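Local coordinates for protein cellulase (Soil metagenome, PDB 5I2U) that probably hydrolyses the beta-1,4-glucosidic bonds of cellulose, as a salt-tolerant glycoside hydrolase of family 5, at residues 217-228 with 245-256. Residues are numbered along the deposited sequence; the frame is centred on the assembly and turned at random.
Sequences IMYTMHFYAATH and PVFVSECGGSEA. With PO4 (phosphate ion), chain J.
Y224 and E250 meet through a short hydrogen bond, 2.6 Å from Y224 OH to E250 OE2, with the oxygen approached on its anti side and 28° out of the carboxylate plane. With CG anti to the carbonyl carbon (chi1 -78°), the tyrosine ring lies against G252, whose N sits 3.7 Å above the ring plane, offset toward the rim; the lack of a side chain at G252 lets the ring come this near. A leucine here lacks the hydroxyl, and would probably leave E250 OE2 without this partner and the carboxylate freer to turn, although R89 would still pair with OE1. The H222 ring is tightly packed: E250 CB stands 3.3 Å from the imidazole centroid, nearly on the ring normal, while H222 NE2 donates to S249 OG in the ring plane. E163 is hydrogen-bonded to ND1, so both ring nitrogens have a partner and the ring's rotation is fixed; E159 bonds S249 OG from the second shell. These strands, 217-224 and 246-252, are neighbours in the eight-stranded parallel TIM barrel and form one beta-alpha-beta unit with helix 230-241. E250, near the C-terminal end of its strand, probably corresponds to the family's catalytic nucleophile, and a glycerol, probably from the crystallisation liquor, is hydrogen-bonded to its OE2. Toward the helices, F223 lays its ring over C251 CB, 3.5 Å from the centroid. Backbone pairing is regular at the start, Y219 N to P245 O and F247 N to Y219 O both 2.9 Å, but becomes long or bent around the corner at E250, then recovers at G252 N to F223 O. The solvent side is loop: A226, T227 and E255 are partly exposed and A256 exposed, and few side-chain atoms meet beyond T227 OG1, which receives A256 N (2.7 Å, N-H bent to 142°).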
loop_
_atom_site.group_PDB
_atom_site.type_symbol
_atom_site.label_atom_id
_atom_site.label_comp_id
_atom_site.label_asym_id
_atom_site.label_seq_id
_atom_site.Cartn_x
_atom_site.Cartn_y
_atom_site.Cartn_z
ATOM N N ILE A 217 9.203 -4.011 -10.576
ATOM C CA ILE A 217 7.785 -4.059 -10.285
ATOM C C ILE A 217 7.483 -5.233 -9.358
ATOM O O ILE A 217 8.233 -6.218 -9.325
ATOM C CB ILE A 217 6.899 -4.089 -11.551
ATOM C CG1 ILE A 217 6.885 -5.462 -12.227
ATOM C CG2 ILE A 217 7.340 -3.007 -12.528
ATOM C CD1 ILE A 217 5.652 -5.668 -13.083
ATOM N N MET A 218 6.399 -5.088 -8.592
ATOM C CA MET A 218 5.826 -6.180 -7.809
ATOM C C MET A 218 4.325 -6.172 -7.975
ATOM O O MET A 218 3.730 -5.180 -8.397
ATOM C CB MET A 218 6.184 -6.046 -6.337
ATOM C CG MET A 218 7.659 -5.780 -6.093
ATOM S SD MET A 218 8.077 -5.743 -4.349
ATOM C CE MET A 218 8.233 -7.500 -3.982
ATOM N N TYR A 219 3.724 -7.304 -7.650
ATOM C CA TYR A 219 2.287 -7.480 -7.745
ATOM C C TYR A 219 1.668 -7.432 -6.349
ATOM O O TYR A 219 2.238 -7.966 -5.397
ATOM C CB TYR A 219 1.988 -8.792 -8.459
ATOM C CG TYR A 219 2.528 -8.792 -9.875
ATOM C CD1 TYR A 219 1.770 -8.279 -10.931
ATOM C CD2 TYR A 219 3.816 -9.254 -10.151
ATOM C CE1 TYR A 219 2.265 -8.277 -12.221
ATOM C CE2 TYR A 219 4.320 -9.260 -11.447
ATOM C CZ TYR A 219 3.543 -8.770 -12.476
ATOM O OH TYR A 219 4.047 -8.752 -13.759
ATOM N N THR A 220 0.518 -6.769 -6.223
ATOM C CA THR A 220 -0.076 -6.601 -4.919
ATOM C C THR A 220 -0.969 -7.766 -4.574
ATOM O O THR A 220 -1.483 -8.477 -5.457
ATOM C CB THR A 220 -0.795 -5.251 -4.747
ATOM O OG1 THR A 220 -1.851 -5.137 -5.697
ATOM C CG2 THR A 220 0.192 -4.097 -4.924
ATOM N N MET A 221 -1.112 -7.977 -3.270
ATOM C CA MET A 221 -2.097 -8.902 -2.730
ATOM C C MET A 221 -2.730 -8.230 -1.534
ATOM O O MET A 221 -2.019 -7.652 -0.724
ATOM C CB MET A 221 -1.435 -10.230 -2.336
ATOM C CG MET A 221 -2.414 -11.340 -1.989
ATOM S SD MET A 221 -2.911 -11.393 -0.251
ATOM C CE MET A 221 -1.424 -12.049 0.502
ATOM N N HIS A 222 -4.059 -8.282 -1.445
ATOM C CA HIS A 222 -4.800 -7.752 -0.301
ATOM C C HIS A 222 -5.560 -8.861 0.428
ATOM O O HIS A 222 -6.262 -9.655 -0.195
ATOM C CB HIS A 222 -5.786 -6.676 -0.745
ATOM C CG HIS A 222 -5.139 -5.422 -1.256
ATOM N ND1 HIS A 222 -5.872 -4.310 -1.593
ATOM C CD2 HIS A 222 -3.844 -5.095 -1.479
ATOM C CE1 HIS A 222 -5.058 -3.354 -2.004
ATOM N NE2 HIS A 222 -3.822 -3.806 -1.947
ATOM N N PHE A 223 -5.407 -8.915 1.749
ATOM C CA PHE A 223 -6.149 -9.877 2.566
ATOM C C PHE A 223 -6.775 -9.195 3.776
ATOM O O PHE A 223 -6.252 -8.214 4.279
ATOM C CB PHE A 223 -5.242 -11.032 3.017
ATOM C CG PHE A 223 -4.241 -10.643 4.059
ATOM C CD1 PHE A 223 -4.590 -10.615 5.409
ATOM C CD2 PHE A 223 -2.947 -10.308 3.703
ATOM C CE1 PHE A 223 -3.673 -10.239 6.372
ATOM C CE2 PHE A 223 -2.027 -9.935 4.664
ATOM C CZ PHE A 223 -2.384 -9.901 5.998
ATOM N N TYR A 224 -7.865 -9.784 4.255
ATOM C CA TYR A 224 -8.585 -9.368 5.450
ATOM C C TYR A 224 -8.806 -10.651 6.221
ATOM O O TYR A 224 -9.534 -11.546 5.773
ATOM C CB TYR A 224 -9.864 -8.617 5.100
ATOM C CG TYR A 224 -9.493 -7.216 4.715
ATOM C CD1 TYR A 224 -9.049 -6.925 3.423
ATOM C CD2 TYR A 224 -9.446 -6.204 5.668
ATOM C CE1 TYR A 224 -8.625 -5.644 3.078
ATOM C CE2 TYR A 224 -9.039 -4.924 5.329
ATOM C CZ TYR A 224 -8.625 -4.650 4.032
ATOM O OH TYR A 224 -8.218 -3.388 3.697
ATOM N N ALA A 225 -8.123 -10.752 7.356
ATOM C CA ALA A 225 -7.876 -12.030 8.018
ATOM C C ALA A 225 -9.127 -12.761 8.517
ATOM O O ALA A 225 -9.110 -13.995 8.627
ATOM C CB ALA A 225 -6.872 -11.852 9.147
ATOM N N ALA A 226 -10.200 -12.024 8.805
ATOM C CA ALA A 226 -11.446 -12.646 9.278
ATOM C C ALA A 226 -12.321 -13.220 8.146
ATOM O O ALA A 226 -13.305 -13.897 8.424
ATOM C CB ALA A 226 -12.242 -11.653 10.114
ATOM N N THR A 227 -11.978 -12.920 6.892
ATOM C CA THR A 227 -12.728 -13.379 5.724
ATOM C C THR A 227 -11.933 -14.376 4.888
ATOM O O THR A 227 -12.425 -15.467 4.585
ATOM C CB THR A 227 -13.098 -12.188 4.828
ATOM O OG1 THR A 227 -13.776 -11.201 5.613
ATOM C CG2 THR A 227 -14.002 -12.615 3.665
ATOM N N HIS A 228 -10.710 -13.995 4.518
ATOM C CA HIS A 228 -9.938 -14.728 3.535
ATOM C C HIS A 228 -9.113 -15.801 4.234
ATOM O O HIS A 228 -8.187 -15.499 4.993
ATOM C CB HIS A 228 -9.082 -13.763 2.705
ATOM C CG HIS A 228 -9.893 -12.765 1.927
ATOM N ND1 HIS A 228 -9.676 -11.404 1.991
ATOM C CD2 HIS A 228 -10.941 -12.933 1.087
ATOM C CE1 HIS A 228 -10.543 -10.778 1.217
ATOM N NE2 HIS A 228 -11.326 -11.684 0.660
ATOM N N PRO A 245 6.893 -11.512 -7.897
ATOM C CA PRO A 245 7.110 -10.766 -6.663
ATOM C C PRO A 245 5.788 -10.250 -6.085
ATOM O O PRO A 245 4.940 -9.766 -6.845
ATOM C CB PRO A 245 8.011 -9.596 -7.095
ATOM C CG PRO A 245 8.409 -9.870 -8.507
ATOM C CD PRO A 245 7.341 -10.736 -9.067
ATOM N N VAL A 246 5.638 -10.342 -4.761
ATOM C CA VAL A 246 4.395 -10.021 -4.055
ATOM C C VAL A 246 4.621 -9.015 -2.921
ATOM O O VAL A 246 5.438 -9.244 -2.029
ATOM C CB VAL A 246 3.773 -11.294 -3.453
ATOM C CG1 VAL A 246 2.517 -10.965 -2.638
ATOM C CG2 VAL A 246 3.463 -12.292 -4.565
ATOM N N PHE A 247 3.878 -7.912 -2.964
ATOM C CA PHE A 247 3.907 -6.875 -1.933
ATOM C C PHE A 247 2.467 -6.705 -1.467
ATOM O O PHE A 247 1.589 -6.391 -2.269
ATOM C CB PHE A 247 4.442 -5.577 -2.550
ATOM C CG PHE A 247 4.738 -4.476 -1.562
ATOM C CD1 PHE A 247 3.718 -3.841 -0.858
ATOM C CD2 PHE A 247 6.043 -4.033 -1.379
ATOM C CE1 PHE A 247 4.007 -2.821 0.040
ATOM C CE2 PHE A 247 6.333 -3.017 -0.484
ATOM C CZ PHE A 247 5.309 -2.404 0.220
ATOM N N VAL A 248 2.222 -6.900 -0.174
ATOM C CA VAL A 248 0.889 -6.677 0.417
ATOM C C VAL A 248 0.698 -5.169 0.700
ATOM O O VAL A 248 1.125 -4.658 1.739
ATOM C CB VAL A 248 0.710 -7.533 1.688
ATOM C CG1 VAL A 248 -0.576 -7.185 2.430
ATOM C CG2 VAL A 248 0.729 -9.016 1.316
ATOM N N SER A 249 0.088 -4.455 -0.249
ATOM C CA SER A 249 -0.064 -2.998 -0.139
ATOM C C SER A 249 -1.277 -2.605 0.715
ATOM O O SER A 249 -1.428 -1.435 1.091
ATOM C CB SER A 249 -0.140 -2.347 -1.524
ATOM O OG SER A 249 -1.253 -2.815 -2.249
ATOM N N GLU A 250 -2.133 -3.577 1.025
ATOM C CA GLU A 250 -3.246 -3.333 1.928
ATOM C C GLU A 250 -3.675 -4.623 2.583
ATOM O O GLU A 250 -3.845 -5.639 1.900
ATOM C CB GLU A 250 -4.420 -2.767 1.152
ATOM C CG GLU A 250 -5.507 -2.176 2.010
ATOM C CD GLU A 250 -6.697 -1.792 1.179
ATOM O OE1 GLU A 250 -6.573 -0.842 0.368
ATOM O OE2 GLU A 250 -7.742 -2.456 1.336
ATOM N N CYS A 251 -3.830 -4.593 3.899
ATOM C CA CYS A 251 -4.368 -5.729 4.619
ATOM C C CYS A 251 -4.948 -5.338 5.953
ATOM O O CYS A 251 -4.681 -4.250 6.475
ATOM C CB CYS A 251 -3.299 -6.825 4.824
ATOM S SG CYS A 251 -1.880 -6.398 5.860
ATOM N N GLY A 252 -5.716 -6.251 6.522
ATOM C CA GLY A 252 -6.269 -6.053 7.859
ATOM C C GLY A 252 -6.711 -7.306 8.583
ATOM O O GLY A 252 -6.721 -8.412 8.016
ATOM N N GLY A 253 -7.047 -7.114 9.855
ATOM C CA GLY A 253 -7.546 -8.177 10.726
ATOM C C GLY A 253 -9.048 -8.281 10.735
ATOM O O GLY A 253 -9.596 -9.307 11.155
ATOM N N SER A 254 -9.712 -7.234 10.252
ATOM C CA SER A 254 -11.168 -7.202 10.146
ATOM C C SER A 254 -11.682 -8.158 9.041
ATOM O O SER A 254 -10.905 -8.904 8.443
ATOM C CB SER A 254 -11.625 -5.768 9.847
ATOM O OG SER A 254 -11.299 -5.405 8.504
ATOM N N GLU A 255 -12.991 -8.126 8.778
ATOM C CA GLU A 255 -13.567 -8.813 7.619
ATOM C C GLU A 255 -13.361 -7.955 6.364
ATOM O O GLU A 255 -12.976 -6.786 6.463
ATOM C CB GLU A 255 -15.056 -9.158 7.853
ATOM C CG GLU A 255 -15.305 -10.041 9.086
ATOM C CD GLU A 255 -16.771 -10.421 9.306
ATOM O OE1 GLU A 255 -17.571 -10.466 8.341
ATOM O OE2 GLU A 255 -17.133 -10.683 10.473
ATOM N N ALA A 256 -13.625 -8.535 5.192
ATOM C CA ALA A 256 -13.286 -7.910 3.889
ATOM C C ALA A 256 -13.971 -6.559 3.621
ATOM O O ALA A 256 -13.392 -5.687 2.966
ATOM C CB ALA A 256 -13.566 -8.873 2.748
HETATM P P PO4 J . 8.358 -11.951 -1.975
HETATM O O1 PO4 J . 7.669 -11.178 -0.890
HETATM O O2 PO4 J . 7.856 -13.376 -1.998
HETATM O O3 PO4 J . 9.844 -11.934 -1.698
HETATM O O4 PO4 J . 8.030 -11.301 -3.295
#